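Local coordinates for protein glycerate dehydrogenase/glyoxylate reductase (Thermus thermophilus, PDB 2CUK) that probably reduces glyoxylate and hydroxypyruvate with a nicotinamide cofactor, as a member of the D-isomer specific 2-hydroxyacid dehydrogenase family, at residues A[12-17]-A[22-27]; A[241-246]-A[264-269]. All coordinates share one frame; numbering follows the deposited sequence.

Contact 1: A[12-17]-A[22-27]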
ATOM      1  N   LYS A  12     -14.737 -22.852  -6.520  1.00 28.24           N
ATOM      2  CA  LYS A  12     -15.288 -24.179  -6.766  1.00 30.89           C
ATOM      3  C   LYS A  12     -14.548 -24.968  -7.841  1.00 30.64           C
ATOM      4  O   LYS A  12     -15.133 -25.831  -8.494  1.00 30.74           O
ATOM      5  CB  LYS A  12     -16.768 -24.067  -7.142  1.00 34.00           C
ATOM      6  CG  LYS A  12     -17.677 -23.691  -5.979  1.00 37.10           C
ATOM      7  CD  LYS A  12     -19.135 -23.633  -6.415  1.00 39.72           C
ATOM      8  CE  LYS A  12     -20.069 -23.556  -5.217  1.00 42.16           C
ATOM      9  NZ  LYS A  12     -19.947 -24.761  -4.343  1.00 44.15           N
ATOM     10  N   ALA A  13     -13.260 -24.685  -8.013  1.00 29.73           N
ATOM     11  CA  ALA A  13     -12.461 -25.386  -9.010  1.00 29.26           C
ATOM     12  C   ALA A  13     -12.522 -26.897  -8.807  1.00 29.03           C
ATOM     13  O   ALA A  13     -12.476 -27.664  -9.767  1.00 28.74           O
ATOM     14  CB  ALA A  13     -11.010 -24.905  -8.955  1.00 29.37           C
ATOM     15  N   LEU A  14     -12.629 -27.327  -7.555  1.00 30.05           N
ATOM     16  CA  LEU A  14     -12.691 -28.753  -7.248  1.00 31.84           C
ATOM     17  C   LEU A  14     -13.938 -29.442  -7.804  1.00 33.18           C
ATOM     18  O   LEU A  14     -13.911 -30.642  -8.089  1.00 32.73           O
ATOM     19  CB  LEU A  14     -12.616 -28.968  -5.734  1.00 30.79           C
ATOM     20  CG  LEU A  14     -11.260 -28.679  -5.080  1.00 32.19           C
ATOM     21  CD1 LEU A  14     -11.361 -28.877  -3.581  1.00 30.74           C
ATOM     22  CD2 LEU A  14     -10.197 -29.593  -5.668  1.00 30.32           C
ATOM     23  N   ASP A  15     -15.025 -28.689  -7.960  1.00 34.45           N
ATOM     24  CA  ASP A  15     -16.271 -29.247  -8.482  1.00 35.64           C
ATOM     25  C   ASP A  15     -16.056 -29.959  -9.814  1.00 36.21           C
ATOM     26  O   ASP A  15     -16.785 -30.891 -10.151  1.00 35.03           O
ATOM     27  CB  ASP A  15     -17.330 -28.151  -8.655  1.00 35.17           C
ATOM     28  CG  ASP A  15     -18.025 -27.790  -7.352  1.00 36.65           C
ATOM     29  OD1 ASP A  15     -17.774 -28.459  -6.328  1.00 39.19           O
ATOM     30  OD2 ASP A  15     -18.835 -26.837  -7.353  1.00 39.53           O
ATOM     31  N   ARG A  16     -15.060 -29.517 -10.574  1.00 36.36           N
ATOM     32  CA  ARG A  16     -14.769 -30.131 -11.861  1.00 38.24           C
ATOM     33  C   ARG A  16     -14.391 -31.594 -11.643  1.00 39.00           C
ATOM     34  O   ARG A  16     -14.809 -32.475 -12.399  1.00 38.95           O
ATOM     35  CB  ARG A  16     -13.626 -29.386 -12.551  1.00 40.22           C
ATOM     36  CG  ARG A  16     -13.345 -29.858 -13.962  1.00 43.28           C
ATOM     37  CD  ARG A  16     -12.210 -29.064 -14.587  1.00 45.73           C
ATOM     38  NE  ARG A  16     -11.922 -29.502 -15.949  1.00 47.33           N
ATOM     39  CZ  ARG A  16     -10.950 -29.000 -16.703  1.00 48.89           C
ATOM     40  NH1 ARG A  16     -10.169 -28.041 -16.221  1.00 49.36           N
ATOM     41  NH2 ARG A  16     -10.756 -29.455 -17.935  1.00 48.95           N
ATOM     42  N   LEU A  17     -13.603 -31.844 -10.602  1.00 38.68           N
ATOM     43  CA  LEU A  17     -13.174 -33.204 -10.273  1.00 38.33           C
ATOM     44  C   LEU A  17     -14.388 -34.049  -9.887  1.00 39.28           C
ATOM     45  O   LEU A  17     -14.522 -35.204 -10.266  1.00 38.04           O
ATOM     46  CB  LEU A  17     -12.227 -33.170  -9.072  1.00 36.45           C
ATOM     47  CG  LEU A  17     -10.880 -32.470  -9.328  1.00 35.35           C
ATOM     48  CD1 LEU A  17      -9.969 -32.564  -8.109  1.00 33.53           C
ATOM     49  CD2 LEU A  17     -10.086 -33.068 -10.496  1.00 35.03           C
ATOM     50  N   LEU A  22     -14.890 -38.299  -9.729  1.00 43.66           N
ATOM     51  CA  LEU A  22     -13.794 -38.473  -8.785  1.00 42.96           C
ATOM     52  C   LEU A  22     -14.248 -38.156  -7.366  1.00 42.08           C
ATOM     53  O   LEU A  22     -15.040 -37.243  -7.149  1.00 42.53           O
ATOM     54  CB  LEU A  22     -12.625 -37.561  -9.160  1.00 42.99           C
ATOM     55  CG  LEU A  22     -11.926 -37.844 -10.489  1.00 42.68           C
ATOM     56  CD1 LEU A  22     -10.979 -36.703 -10.827  1.00 41.90           C
ATOM     57  CD2 LEU A  22     -11.179 -39.165 -10.397  1.00 41.95           C
ATOM     58  N   GLU A  23     -13.745 -38.924  -6.408  1.00 42.48           N
ATOM     59  CA  GLU A  23     -14.070 -38.692  -5.022  1.00 42.85           C
ATOM     60  C   GLU A  23     -13.050 -37.746  -4.427  1.00 42.27           C
ATOM     61  O   GLU A  23     -11.861 -38.033  -4.360  1.00 42.30           O
ATOM     62  CB  GLU A  23     -14.027 -40.033  -4.290  1.00 44.47           C
ATOM     63  CG  GLU A  23     -15.424 -40.562  -3.964  1.00 49.12           C
ATOM     64  CD  GLU A  23     -15.433 -41.117  -2.558  1.00 51.96           C
ATOM     65  OE1 GLU A  23     -14.449 -41.728  -2.163  1.00 53.42           O
ATOM     66  OE2 GLU A  23     -16.431 -40.934  -1.864  1.00 52.97           O
ATOM     67  N   VAL A  24     -13.509 -36.573  -4.002  1.00 40.70           N
ATOM     68  CA  VAL A  24     -12.612 -35.560  -3.460  1.00 38.81           C
ATOM     69  C   VAL A  24     -12.614 -35.471  -1.937  1.00 38.52           C
ATOM     70  O   VAL A  24     -13.638 -35.171  -1.320  1.00 38.45           O
ATOM     71  CB  VAL A  24     -12.955 -34.158  -4.022  1.00 39.29           C
ATOM     72  CG1 VAL A  24     -11.934 -33.135  -3.534  1.00 38.79           C
ATOM     73  CG2 VAL A  24     -12.985 -34.199  -5.540  1.00 39.05           C
ATOM     74  N   GLU A  25     -11.459 -35.740  -1.335  1.00 36.87           N
ATOM     75  CA  GLU A  25     -11.312 -35.593   0.103  1.00 36.93           C
ATOM     76  C   GLU A  25     -10.542 -34.322   0.436  1.00 35.60           C
ATOM     77  O   GLU A  25      -9.381 -34.142   0.086  1.00 34.47           O
ATOM     78  CB  GLU A  25     -10.557 -36.814   0.630  1.00 37.59           C
ATOM     79  CG  GLU A  25     -10.624 -36.922   2.154  1.00 40.92           C
ATOM     80  CD  GLU A  25      -9.869 -38.156   2.605  1.00 43.10           C
ATOM     81  OE1 GLU A  25     -10.123 -39.225   2.070  1.00 44.38           O
ATOM     82  OE2 GLU A  25      -9.024 -38.031   3.490  1.00 44.23           O
ATOM     83  N   VAL A  26     -11.248 -33.397   1.095  1.00 35.03           N
ATOM     84  CA  VAL A  26     -10.601 -32.139   1.430  1.00 33.37           C
ATOM     85  C   VAL A  26     -10.418 -31.994   2.944  1.00 33.62           C
ATOM     86  O   VAL A  26     -11.359 -32.041   3.727  1.00 33.89           O
ATOM     87  CB  VAL A  26     -11.465 -31.006   0.879  1.00 33.34           C
ATOM     88  CG1 VAL A  26     -10.775 -29.665   1.106  1.00 32.48           C
ATOM     89  CG2 VAL A  26     -11.682 -31.208  -0.611  1.00 32.26           C
ATOM     90  N   HIS A  27      -9.140 -31.860   3.341  1.00 33.52           N
ATOM     91  CA  HIS A  27      -8.808 -31.782   4.757  1.00 33.41           C
ATOM     92  C   HIS A  27      -9.039 -30.376   5.319  1.00 33.88           C
ATOM     93  O   HIS A  27      -8.531 -29.383   4.814  1.00 32.69           O
ATOM     94  CB  HIS A  27      -7.332 -32.155   4.893  1.00 32.70           C
ATOM     95  CG  HIS A  27      -6.909 -32.042   6.332  1.00 34.43           C
ATOM     96  ND1 HIS A  27      -7.256 -32.944   7.280  1.00 33.59           N
ATOM     97  CD2 HIS A  27      -6.131 -31.044   6.929  1.00 34.77           C
ATOM     98  CE1 HIS A  27      -6.703 -32.500   8.423  1.00 33.92           C
ATOM     99  NE2 HIS A  27      -6.023 -31.364   8.243  1.00 34.71           N
TER
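Leu14 and Leu17 lean on Leu22, Val24 and Val26, so that segment 12-17, which leads into helix 15-19, rests on strand 23-26. The two elements follow strand 2-5 and complete a beta-alpha-beta unit. Strand 23-26 is an outermost strand of the five-stranded parallel sheet of this chain. The strand order, 2-1-3-4-5, is consistent with the substrate-binding (catalytic) domain of the D-2-hydroxyacid dehydrogenases.

Most of the contact is apolar. Leu14 reaches over with one methyl branch. Its CD1 lies 3.8 Å from CG2 of Val26 and farther, 4.3 Å, from CG1 of Val24. Leu17 serves two neighbours with different atoms. Its CB meets CG2 of Val24 at 3.8 Å, while its CD2 meets CD1 of Leu22, also at 3.8 Å. In Val24 the first torsion (chi1 -175°) sets CG1 anti to the backbone N and leaves CG2 beside that N, where it meets Leu17. Val24 and Val26 both point toward segment 12-17. Leu14 and Val24 also touch Val5 of strand 2-5, and Leu298 of helix 283-301 touches both Leu17 and Leu22.

One polar bond joins the segments. The backbone N of Leu22 donates to O of Leu17 at 3.2 Å. The N-H...O angle is 143°, so the bond is bent, and the donor sits 23° from the carbonyl plane. CB of Leu22 lies close to the same oxygen.

The charged residues of segment 12-17 take no part across the contact. Lys12 NZ and Asp15 OD2 form a long salt bridge of 3.8 Å within the turn. Arg16 reaches Glu295 of helix 283-301.

The chemistry implies a division of work: aliphatic carbons of leucine and valine make up the interface, the single backbone bond ties the short connection, and the ion pairs form elsewhere.

Contact 2: A[241-246]-A[264-269]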
ATOM      1  N   GLU A 241      19.266  -5.877  14.231  1.00 15.90           N
ATOM      2  CA  GLU A 241      20.388  -4.999  14.548  1.00 15.87           C
ATOM      3  C   GLU A 241      20.409  -3.760  13.650  1.00 14.69           C
ATOM      4  O   GLU A 241      20.529  -2.635  14.133  1.00 12.81           O
ATOM      5  CB  GLU A 241      21.704  -5.761  14.388  1.00 16.29           C
ATOM      6  CG  GLU A 241      21.885  -6.912  15.372  1.00 16.71           C
ATOM      7  CD  GLU A 241      23.127  -7.749  15.080  1.00 19.29           C
ATOM      8  OE1 GLU A 241      24.054  -7.238  14.414  1.00 22.04           O
ATOM      9  OE2 GLU A 241      23.186  -8.913  15.527  1.00 18.19           O
ATOM     10  N   ALA A 242      20.280  -3.986  12.344  1.00 14.01           N
ATOM     11  CA  ALA A 242      20.309  -2.925  11.341  1.00 14.89           C
ATOM     12  C   ALA A 242      19.123  -1.977  11.399  1.00 14.54           C
ATOM     13  O   ALA A 242      19.216  -0.830  10.952  1.00 17.23           O
ATOM     14  CB  ALA A 242      20.402  -3.544   9.934  1.00 15.25           C
ATOM     15  N   LEU A 243      18.010  -2.450  11.944  1.00 14.48           N
ATOM     16  CA  LEU A 243      16.808  -1.630  12.031  1.00 15.18           C
ATOM     17  C   LEU A 243      16.809  -0.650  13.191  1.00 16.30           C
ATOM     18  O   LEU A 243      16.008   0.281  13.216  1.00 16.48           O
ATOM     19  CB  LEU A 243      15.565  -2.521  12.128  1.00 14.67           C
ATOM     20  CG  LEU A 243      15.125  -3.201  10.826  1.00 13.98           C
ATOM     21  CD1 LEU A 243      14.025  -4.188  11.118  1.00 16.94           C
ATOM     22  CD2 LEU A 243      14.647  -2.152   9.838  1.00 15.39           C
ATOM     23  N   ARG A 244      17.708  -0.840  14.148  1.00 17.44           N
ATOM     24  CA  ARG A 244      17.732   0.060  15.292  1.00 20.62           C
ATOM     25  C   ARG A 244      18.140   1.484  14.939  1.00 21.17           C
ATOM     26  O   ARG A 244      17.702   2.427  15.592  1.00 22.22           O
ATOM     27  CB  ARG A 244      18.619  -0.510  16.404  1.00 22.46           C
ATOM     28  CG  ARG A 244      18.042  -1.789  16.998  1.00 28.47           C
ATOM     29  CD  ARG A 244      18.698  -2.183  18.309  1.00 33.25           C
ATOM     30  NE  ARG A 244      18.248  -3.502  18.763  1.00 37.19           N
ATOM     31  CZ  ARG A 244      17.016  -3.781  19.178  1.00 37.87           C
ATOM     32  NH1 ARG A 244      16.087  -2.833  19.208  1.00 40.01           N
ATOM     33  NH2 ARG A 244      16.710  -5.014  19.561  1.00 37.62           N
ATOM     34  N   GLY A 245      18.950   1.651  13.894  1.00 20.79           N
ATOM     35  CA  GLY A 245      19.364   2.991  13.510  1.00 19.12           C
ATOM     36  C   GLY A 245      19.949   3.154  12.113  1.00 18.83           C
ATOM     37  O   GLY A 245      19.987   4.265  11.579  1.00 21.36           O
ATOM     38  N   HIS A 246      20.403   2.062  11.511  1.00 15.65           N
ATOM     39  CA  HIS A 246      20.991   2.126  10.178  1.00 15.27           C
ATOM     40  C   HIS A 246      19.944   2.191   9.062  1.00 15.20           C
ATOM     41  O   HIS A 246      19.908   3.152   8.292  1.00 16.52           O
ATOM     42  CB  HIS A 246      21.914   0.923   9.955  1.00 15.36           C
ATOM     43  CG  HIS A 246      22.618   0.944   8.637  1.00 17.64           C
ATOM     44  ND1 HIS A 246      23.474   1.960   8.267  1.00 15.97           N
ATOM     45  CD2 HIS A 246      22.578   0.085   7.589  1.00 16.64           C
ATOM     46  CE1 HIS A 246      23.931   1.725   7.049  1.00 18.78           C
ATOM     47  NE2 HIS A 246      23.402   0.595   6.616  1.00 17.54           N
ATOM     48  N   HIS A 264       9.061 -11.993  19.169  1.00 26.05           N
ATOM     49  CA  HIS A 264      10.279 -11.658  18.434  1.00 25.53           C
ATOM     50  C   HIS A 264      10.433 -10.136  18.358  1.00 24.89           C
ATOM     51  O   HIS A 264       9.467  -9.420  18.099  1.00 26.81           O
ATOM     52  CB  HIS A 264      10.214 -12.259  17.028  1.00 25.04           C
ATOM     53  CG  HIS A 264      11.526 -12.260  16.309  1.00 26.47           C
ATOM     54  ND1 HIS A 264      12.058 -11.130  15.722  1.00 26.27           N
ATOM     55  CD2 HIS A 264      12.431 -13.248  16.110  1.00 25.91           C
ATOM     56  CE1 HIS A 264      13.234 -11.424  15.196  1.00 25.83           C
ATOM     57  NE2 HIS A 264      13.484 -12.702  15.417  1.00 24.70           N
ATOM     58  N   PRO A 265      11.651  -9.623  18.592  1.00 23.61           N
ATOM     59  CA  PRO A 265      11.909  -8.177  18.550  1.00 22.95           C
ATOM     60  C   PRO A 265      11.434  -7.407  17.312  1.00 22.70           C
ATOM     61  O   PRO A 265      11.102  -6.229  17.410  1.00 21.61           O
ATOM     62  CB  PRO A 265      13.425  -8.078  18.770  1.00 23.84           C
ATOM     63  CG  PRO A 265      13.941  -9.465  18.461  1.00 24.94           C
ATOM     64  CD  PRO A 265      12.863 -10.355  18.991  1.00 22.90           C
ATOM     65  N   LEU A 266      11.392  -8.050  16.150  1.00 21.34           N
ATOM     66  CA  LEU A 266      10.932  -7.344  14.958  1.00 19.97           C
ATOM     67  C   LEU A 266       9.539  -6.753  15.149  1.00 19.99           C
ATOM     68  O   LEU A 266       9.232  -5.699  14.599  1.00 19.61           O
ATOM     69  CB  LEU A 266      10.923  -8.269  13.740  1.00 21.09           C
ATOM     70  CG  LEU A 266      12.252  -8.407  12.995  1.00 19.88           C
ATOM     71  CD1 LEU A 266      12.086  -9.385  11.846  1.00 20.17           C
ATOM     72  CD2 LEU A 266      12.701  -7.042  12.481  1.00 19.68           C
ATOM     73  N   TYR A 267       8.699  -7.425  15.932  1.00 20.13           N
ATOM     74  CA  TYR A 267       7.338  -6.944  16.168  1.00 20.63           C
ATOM     75  C   TYR A 267       7.302  -5.694  17.028  1.00 20.94           C
ATOM     76  O   TYR A 267       6.318  -4.962  17.017  1.00 22.55           O
ATOM     77  CB  TYR A 267       6.485  -8.033  16.824  1.00 21.53           C
ATOM     78  CG  TYR A 267       6.094  -9.156  15.894  1.00 20.32           C
ATOM     79  CD1 TYR A 267       5.289  -8.917  14.775  1.00 22.33           C
ATOM     80  CD2 TYR A 267       6.523 -10.458  16.129  1.00 21.84           C
ATOM     81  CE1 TYR A 267       4.925  -9.956  13.915  1.00 22.87           C
ATOM     82  CE2 TYR A 267       6.165 -11.501  15.282  1.00 22.55           C
ATOM     83  CZ  TYR A 267       5.367 -11.246  14.179  1.00 23.68           C
ATOM     84  OH  TYR A 267       5.002 -12.285  13.353  1.00 23.87           O
ATOM     85  N   ALA A 268       8.377  -5.449  17.771  1.00 22.32           N
ATOM     86  CA  ALA A 268       8.457  -4.279  18.636  1.00 21.80           C
ATOM     87  C   ALA A 268       9.066  -3.072  17.913  1.00 22.91           C
ATOM     88  O   ALA A 268       9.154  -1.983  18.478  1.00 24.39           O
ATOM     89  CB  ALA A 268       9.272  -4.610  19.883  1.00 23.06           C
ATOM     90  N   LEU A 269       9.480  -3.265  16.663  1.00 19.95           N
ATOM     91  CA  LEU A 269      10.078  -2.181  15.881  1.00 20.87           C
ATOM     92  C   LEU A 269       9.045  -1.532  14.967  1.00 19.31           C
ATOM     93  O   LEU A 269       8.549  -2.157  14.033  1.00 18.52           O
ATOM     94  CB  LEU A 269      11.252  -2.705  15.043  1.00 19.62           C
ATOM     95  CG  LEU A 269      12.456  -3.220  15.837  1.00 21.97           C
ATOM     96  CD1 LEU A 269      13.503  -3.798  14.893  1.00 21.71           C
ATOM     97  CD2 LEU A 269      13.044  -2.082  16.656  1.00 22.84           C
TER
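Leu243 meets Leu266 and Leu269 at the edge of the Rossmann-type NAD-binding domain. Leu243 comes from segment 241-246, on helix 236-243; the other two lie on the loop that leads from strand 249-252 to the end strand 272-274.

Leu243 and Leu266 cross at about a right angle. The end of Leu266 swings in, and its CD2 presses on CD1 of Leu243 at 3.4 Å, tighter than usual for two carbons. Leu269 approaches Leu243 obliquely. Its CD1 lies 3.7 Å from CB of Leu243 and 3.8 Å from CD1 of Leu243, so one methyl touches both the root and one branch of Leu243. Behind the leucines, Leu243 touches Ala250 and Ala272, and Leu266 touches Leu252, all on the sheet.

Arg244 runs across Leu269 nearly at a right angle. Its chain is extended from CG to NE, which carries the guanidinium out to the other branch of Leu269. NH1 of Arg244 stands 4.0 Å from CD2 of Leu269, which lies obliquely to the guanidinium, and Arg244 is exposed.

Within the loop, the backbone N of Leu266 donates to ND1 of His264 at 3.2 Å, with an almost straight N-H...N angle of 171° and the donor near the ring plane.

Contacts 1 and 2 lie on opposite sides of the chain's centre, about 44 Å apart between their own centres, and share no element. Each is partly buried and backs onto a different parallel sheet. Contact 1 sets a helix start directly on an end strand, within one beta-alpha-beta unit. Contact 2 sets a helix end against a loop farther along the chain. Contact 1 packs leucine on valine and leucine, and adds a backbone bond, with four residues between its segments. Contact 2 packs leucine on leucine through side chains alone, with an exposed arginine at its margin. Within segment 264-269, Tyr267 packs on Ala124 of the second subunit; contact 1 touches no other chain of the assembly.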